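Local coordinates for protein sulfur oxygenase/reductase (Halothiobacillus neapolitanus, PDB 6QPA) that probably oxidises and disproportionates elemental sulfur with the help of oxygen, as sulfur oxygenase reductases do, using an iron ion held by each subunit, at residues 8-13 against 77-82; 114-119 against 203-208. All blocks are in the same frame, centred on the assembly; numbering follows the deposited sequence.

Interaction 1 (8-13 against 77-82)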
loop_
_atom_site.group_PDB
_atom_site.type_symbol
_atom_site.label_atom_id
_atom_site.label_comp_id
_atom_site.label_asym_id
_atom_site.label_seq_id
_atom_site.Cartn_x
_atom_site.Cartn_y
_atom_site.Cartn_z
ATOM N N ILE A 8 51.515 11.926 36.963
ATOM C CA ILE A 8 50.440 11.787 35.991
ATOM C C ILE A 8 49.395 12.827 36.330
ATOM O O ILE A 8 48.881 12.852 37.455
ATOM C CB ILE A 8 49.829 10.378 35.976
ATOM C CG1 ILE A 8 50.908 9.335 35.711
ATOM C CG2 ILE A 8 48.772 10.255 34.827
ATOM C CD1 ILE A 8 50.351 7.923 35.610
ATOM N N ALA A 9 49.114 13.710 35.376
ATOM C CA ALA A 9 47.976 14.608 35.470
ATOM C C ALA A 9 46.804 13.963 34.748
ATOM O O ALA A 9 46.947 13.494 33.611
ATOM C CB ALA A 9 48.299 15.991 34.883
ATOM N N ILE A 10 45.664 13.880 35.423
ATOM C CA ILE A 10 44.476 13.272 34.838
ATOM C C ILE A 10 43.447 14.363 34.650
ATOM O O ILE A 10 42.841 14.828 35.618
ATOM C CB ILE A 10 43.915 12.126 35.686
ATOM C CG1 ILE A 10 45.000 11.068 35.871
ATOM C CG2 ILE A 10 42.680 11.552 34.984
ATOM C CD1 ILE A 10 44.579 9.855 36.738
ATOM N N ASN A 11 43.249 14.770 33.399
ATOM C CA ASN A 11 42.201 15.717 33.058
ATOM C C ASN A 11 40.883 14.952 32.999
ATOM O O ASN A 11 40.688 14.105 32.120
ATOM C CB ASN A 11 42.526 16.392 31.728
ATOM C CG ASN A 11 41.677 17.595 31.480
ATOM O OD1 ASN A 11 40.499 17.472 31.171
ATOM N ND2 ASN A 11 42.267 18.780 31.626
ATOM N N MET A 12 39.986 15.240 33.936
ATOM C CA MET A 12 38.714 14.541 34.081
ATOM C C MET A 12 37.599 15.460 33.619
ATOM O O MET A 12 37.483 16.591 34.110
ATOM C CB MET A 12 38.486 14.122 35.528
ATOM C CG MET A 12 39.567 13.230 36.098
ATOM S SD MET A 12 39.404 13.143 37.888
ATOM C CE MET A 12 40.591 11.853 38.245
ATOM N N ALA A 13 36.802 14.983 32.663
ATOM C CA ALA A 13 35.646 15.703 32.154
ATOM C C ALA A 13 34.520 14.715 31.895
ATOM O O ALA A 13 34.743 13.512 31.768
ATOM C CB ALA A 13 35.969 16.451 30.857
ATOM N N PHE A 77 38.746 10.770 30.389
ATOM C CA PHE A 77 39.939 10.995 31.197
ATOM C C PHE A 77 41.141 11.027 30.276
ATOM O O PHE A 77 41.368 10.073 29.525
ATOM C CB PHE A 77 40.162 9.886 32.231
ATOM C CG PHE A 77 39.240 9.930 33.417
ATOM C CD1 PHE A 77 38.049 10.632 33.381
ATOM C CD2 PHE A 77 39.581 9.247 34.583
ATOM C CE1 PHE A 77 37.198 10.650 34.480
ATOM C CE2 PHE A 77 38.749 9.268 35.692
ATOM C CZ PHE A 77 37.546 9.977 35.639
ATOM N N GLN A 78 41.925 12.084 30.352
ATOM C CA GLN A 78 43.156 12.172 29.576
ATOM C C GLN A 78 44.324 12.145 30.554
ATOM O O GLN A 78 44.491 13.074 31.345
ATOM C CB GLN A 78 43.174 13.425 28.694
ATOM C CG GLN A 78 42.182 13.384 27.519
ATOM C CD GLN A 78 42.088 14.698 26.724
ATOM O OE1 GLN A 78 42.062 15.788 27.295
ATOM N NE2 GLN A 78 42.044 14.587 25.398
ATOM N N TYR A 79 45.098 11.062 30.548
ATOM C CA TYR A 79 46.355 11.059 31.283
ATOM C C TYR A 79 47.388 11.812 30.478
ATOM O O TYR A 79 47.585 11.509 29.304
ATOM C CB TYR A 79 46.912 9.654 31.515
ATOM C CG TYR A 79 46.132 8.699 32.374
ATOM C CD1 TYR A 79 44.801 8.916 32.687
ATOM C CD2 TYR A 79 46.742 7.542 32.844
ATOM C CE1 TYR A 79 44.097 8.012 33.458
ATOM C CE2 TYR A 79 46.059 6.632 33.620
ATOM C CZ TYR A 79 44.735 6.863 33.926
ATOM O OH TYR A 79 44.061 5.932 34.698
ATOM N N THR A 80 48.080 12.751 31.101
ATOM C CA THR A 80 49.344 13.227 30.560
ATOM C C THR A 80 50.413 12.956 31.600
ATOM O O THR A 80 50.183 13.141 32.796
ATOM C CB THR A 80 49.327 14.717 30.166
ATOM O OG1 THR A 80 48.916 15.503 31.280
ATOM C CG2 THR A 80 48.362 14.948 28.970
ATOM N N VAL A 81 51.543 12.444 31.140
ATOM C CA VAL A 81 52.591 11.909 32.001
ATOM C C VAL A 81 53.829 12.794 31.875
ATOM O O VAL A 81 54.240 13.148 30.759
ATOM C CB VAL A 81 52.870 10.441 31.630
ATOM C CG1 VAL A 81 53.844 9.800 32.617
ATOM C CG2 VAL A 81 51.508 9.677 31.585
ATOM N N TRP A 82 54.417 13.153 33.017
ATOM C CA TRP A 82 55.381 14.243 33.108
ATOM C C TRP A 82 56.558 13.853 33.986
ATOM O O TRP A 82 56.408 13.101 34.954
ATOM C CB TRP A 82 54.733 15.511 33.706
ATOM C CG TRP A 82 53.602 15.970 32.885
ATOM C CD1 TRP A 82 52.280 15.624 33.025
ATOM C CD2 TRP A 82 53.684 16.802 31.736
ATOM N NE1 TRP A 82 51.535 16.231 32.045
ATOM C CE2 TRP A 82 52.374 16.949 31.232
ATOM C CE3 TRP A 82 54.740 17.458 31.085
ATOM C CZ2 TRP A 82 52.091 17.729 30.100
ATOM C CZ3 TRP A 82 54.455 18.239 29.964
ATOM C CH2 TRP A 82 53.143 18.371 29.492
HETATM O O HOH W 1 46.329 15.571 31.490
#
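M12 lays its CG squarely over the ring of F77, 3.8 Å from the ring centroid and 10° off the normal. With CG anti to the carbonyl carbon (chi1 -58°) and the chain extended beyond it, the thioether continues across the ring, giving an oblique Met-aromatic contact from SD. At the next non-hydrogen-bonded pair, I10 lies beside Y79 and points the same way, its CD1 over the face of the phenol 4.2 Å from the centroid, while its CG2 branch reaches back to F77 CD2. I8 repeats the step, with CG2 against Y79 CB at 3.8 Å. A9, N11, Q78 and T80 occupy the other face of the sheet. There A9 CB packs on T80 OG1 at 3.7 Å; this hydroxyl accepts an in-plane bond from the indole NE1 of W82 at 2.8 Å and is also bonded to a water that lies 3.0 Å from A9 O. The backbone between the two faces pairs in regular antiparallel fashion: A9 with T80 and N11 with Q78 each exchange two bonds, and I8, I10 and M12 face V81, Y79 and F77 in non-hydrogen-bonded pairs. The phenol of Y79 is held at its far end by H256, and W82 meets the ring of the iron ligand H88. Strand 7-15 is flanked on its other edge by strand 110-125, strand 74-82 by strand 42-53, and M199 of strand 193-204 packs on I8, I10 and Y79.

Interaction 2 (114-119 against 203-208); sequences PWEPYF and GVSAIG
The iron site of this oxygenase, a facial triad of two histidines and one carboxylate, takes its carboxylate from E116, at a break in strand 110-125 where the end of strand 193-204 turns away. E116 binds the iron through OE2, and H88 and H92 complete the protein ligands. The E116 side chain is extended, CG anti to the backbone N (chi1 -166°), which carries the carboxylate past G208; OE1 comes within 3.0 Å of G208 CA, where a side chain would collide with it. The backbone of the same residue is tied down as well: S205 N donates to E116 O at 2.9 Å. A second backbone bond runs from Y118 N to G203 O. Between them P117 and V204 form a non-hydrogen-bonded antiparallel pair with CA atoms 3.9 Å apart. V204 crosses W115 at about a right angle: CG1 sits over the six-membered ring, 3.7 Å from its centroid, and CG2 touches CZ2. Trimming W115 to an alanine is likely to leave both V204 methyls without their aromatic cover and K292 of the second subunit without its cation-pi partner. On the iron-facing side, Y118 brings CE2 to 3.5 Å from S205 CB. The Y118 and S205 hydroxyls both bond to E89, and Y118 OH also bonds to H88 ND1, a second shell that probably orients this ligand. S205 OG further accepts from G208 N at 3.0 Å, an ST motif that fixes the turn beside the carboxylate. Two histidines from a helix and a glutamate from a neighbouring strand make the mononuclear non-haem iron centre characteristic of sulfur oxygenase reductases.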
loop_
_atom_site.group_PDB
_atom_site.type_symbol
_atom_site.label_atom_id
_atom_site.label_comp_id
_atom_site.label_asym_id
_atom_site.label_seq_id
_atom_site.Cartn_x
_atom_site.Cartn_y
_atom_site.Cartn_z
ATOM N N PRO A 114 36.524 20.693 33.065
ATOM C CA PRO A 114 37.557 19.717 33.431
ATOM C C PRO A 114 38.028 19.915 34.868
ATOM O O PRO A 114 37.905 21.012 35.408
ATOM C CB PRO A 114 38.689 20.017 32.448
ATOM C CG PRO A 114 38.615 21.489 32.299
ATOM C CD PRO A 114 37.108 21.821 32.318
ATOM N N TRP A 115 38.492 18.836 35.486
ATOM C CA TRP A 115 39.166 18.877 36.776
ATOM C C TRP A 115 40.419 18.042 36.599
ATOM O O TRP A 115 40.332 16.892 36.168
ATOM C CB TRP A 115 38.262 18.336 37.885
ATOM C CG TRP A 115 38.790 18.458 39.277
ATOM C CD1 TRP A 115 39.113 17.431 40.122
ATOM C CD2 TRP A 115 39.024 19.678 40.016
ATOM N NE1 TRP A 115 39.533 17.936 41.339
ATOM C CE2 TRP A 115 39.498 19.310 41.292
ATOM C CE3 TRP A 115 38.888 21.048 39.710
ATOM C CZ2 TRP A 115 39.820 20.256 42.273
ATOM C CZ3 TRP A 115 39.232 21.990 40.674
ATOM C CH2 TRP A 115 39.685 21.587 41.948
ATOM N N GLU A 116 41.589 18.624 36.859
ATOM C CA GLU A 116 42.846 17.969 36.501
ATOM C C GLU A 116 43.737 17.802 37.728
ATOM O O GLU A 116 44.635 18.627 37.968
ATOM C CB GLU A 116 43.587 18.737 35.410
ATOM C CG GLU A 116 44.705 17.900 34.797
ATOM C CD GLU A 116 45.493 18.645 33.756
ATOM O OE1 GLU A 116 45.741 19.845 33.959
ATOM O OE2 GLU A 116 45.881 18.032 32.746
ATOM N N PRO A 117 43.537 16.743 38.506
ATOM C CA PRO A 117 44.418 16.484 39.651
ATOM C C PRO A 117 45.726 15.843 39.210
ATOM O O PRO A 117 45.827 15.213 38.153
ATOM C CB PRO A 117 43.607 15.507 40.521
ATOM C CG PRO A 117 42.228 15.419 39.876
ATOM C CD PRO A 117 42.437 15.765 38.437
ATOM N N TYR A 118 46.726 16.002 40.062
ATOM C CA TYR A 118 48.037 15.383 39.912
ATOM C C TYR A 118 48.117 14.103 40.744
ATOM O O TYR A 118 47.634 14.059 41.886
ATOM C CB TYR A 118 49.137 16.340 40.365
ATOM C CG TYR A 118 49.451 17.485 39.423
ATOM C CD1 TYR A 118 50.178 17.265 38.258
ATOM C CD2 TYR A 118 49.078 18.803 39.730
ATOM C CE1 TYR A 118 50.510 18.310 37.397
ATOM C CE2 TYR A 118 49.409 19.861 38.867
ATOM C CZ TYR A 118 50.125 19.597 37.704
ATOM O OH TYR A 118 50.470 20.598 36.843
ATOM N N PHE A 119 48.735 13.060 40.169
ATOM C CA PHE A 119 48.815 11.760 40.814
ATOM C C PHE A 119 50.247 11.264 40.875
ATOM O O PHE A 119 51.011 11.367 39.911
ATOM C CB PHE A 119 47.945 10.709 40.102
ATOM C CG PHE A 119 46.492 10.976 40.245
ATOM C CD1 PHE A 119 45.867 11.864 39.398
ATOM C CD2 PHE A 119 45.765 10.390 41.266
ATOM C CE1 PHE A 119 44.527 12.147 39.546
ATOM C CE2 PHE A 119 44.429 10.670 41.429
ATOM C CZ PHE A 119 43.802 11.552 40.553
ATOM N N GLY A 203 47.544 16.759 44.545
ATOM C CA GLY A 203 47.323 18.157 44.222
ATOM C C GLY A 203 46.507 18.268 42.952
ATOM O O GLY A 203 46.176 17.260 42.314
ATOM N N VAL A 204 46.178 19.518 42.595
ATOM C CA VAL A 204 45.356 19.814 41.418
ATOM C C VAL A 204 45.962 20.980 40.651
ATOM O O VAL A 204 46.465 21.934 41.251
ATOM C CB VAL A 204 43.895 20.141 41.793
ATOM C CG1 VAL A 204 43.067 20.433 40.527
ATOM C CG2 VAL A 204 43.266 18.968 42.558
ATOM N N SER A 205 45.912 20.908 39.319
ATOM C CA SER A 205 46.356 22.026 38.491
ATOM C C SER A 205 45.203 23.011 38.333
ATOM O O SER A 205 44.121 22.640 37.872
ATOM C CB SER A 205 46.845 21.545 37.126
ATOM O OG SER A 205 47.146 22.659 36.299
ATOM N N ALA A 206 45.426 24.263 38.724
ATOM C CA ALA A 206 44.377 25.263 38.576
ATOM C C ALA A 206 44.141 25.575 37.102
ATOM O O ALA A 206 43.005 25.554 36.615
ATOM C CB ALA A 206 44.764 26.523 39.356
ATOM N N ILE A 207 45.224 25.846 36.381
ATOM C CA ILE A 207 45.130 26.155 34.966
ATOM C C ILE A 207 44.526 24.973 34.218
ATOM O O ILE A 207 43.612 25.137 33.408
ATOM C CB ILE A 207 46.520 26.533 34.421
ATOM C CG1 ILE A 207 47.004 27.853 35.020
ATOM C CG2 ILE A 207 46.498 26.628 32.899
ATOM C CD1 ILE A 207 46.278 29.075 34.479
ATOM N N GLY A 208 44.990 23.755 34.515
ATOM C CA GLY A 208 44.447 22.592 33.821
ATOM C C GLY A 208 42.982 22.344 34.115
ATOM O O GLY A 208 42.286 21.721 33.305
#

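In the fold
Both contacts are buried and belong to one antiparallel sheet, in which strands 7-15 and 110-125 are neighbours; the centres of the two contacts lie about 8 Å apart. Backbone bonds join them, probably F119 N to I8 O (2.7 Å) and M12 N to W115 O (2.8 Å), with N11 packing on P114. Interaction 1, nearer the chain centre, is uninterrupted strand pairing with an aromatic and aliphatic face, and no other subunit touches it. In interaction 2 strand pairing gives way to a turn: E116 binds the iron, other polar side chains reach its second shell, and W115 meets a second subunit. T80, about 4 Å from the iron, and W82, against H88, bring interaction 1 to the same metal site.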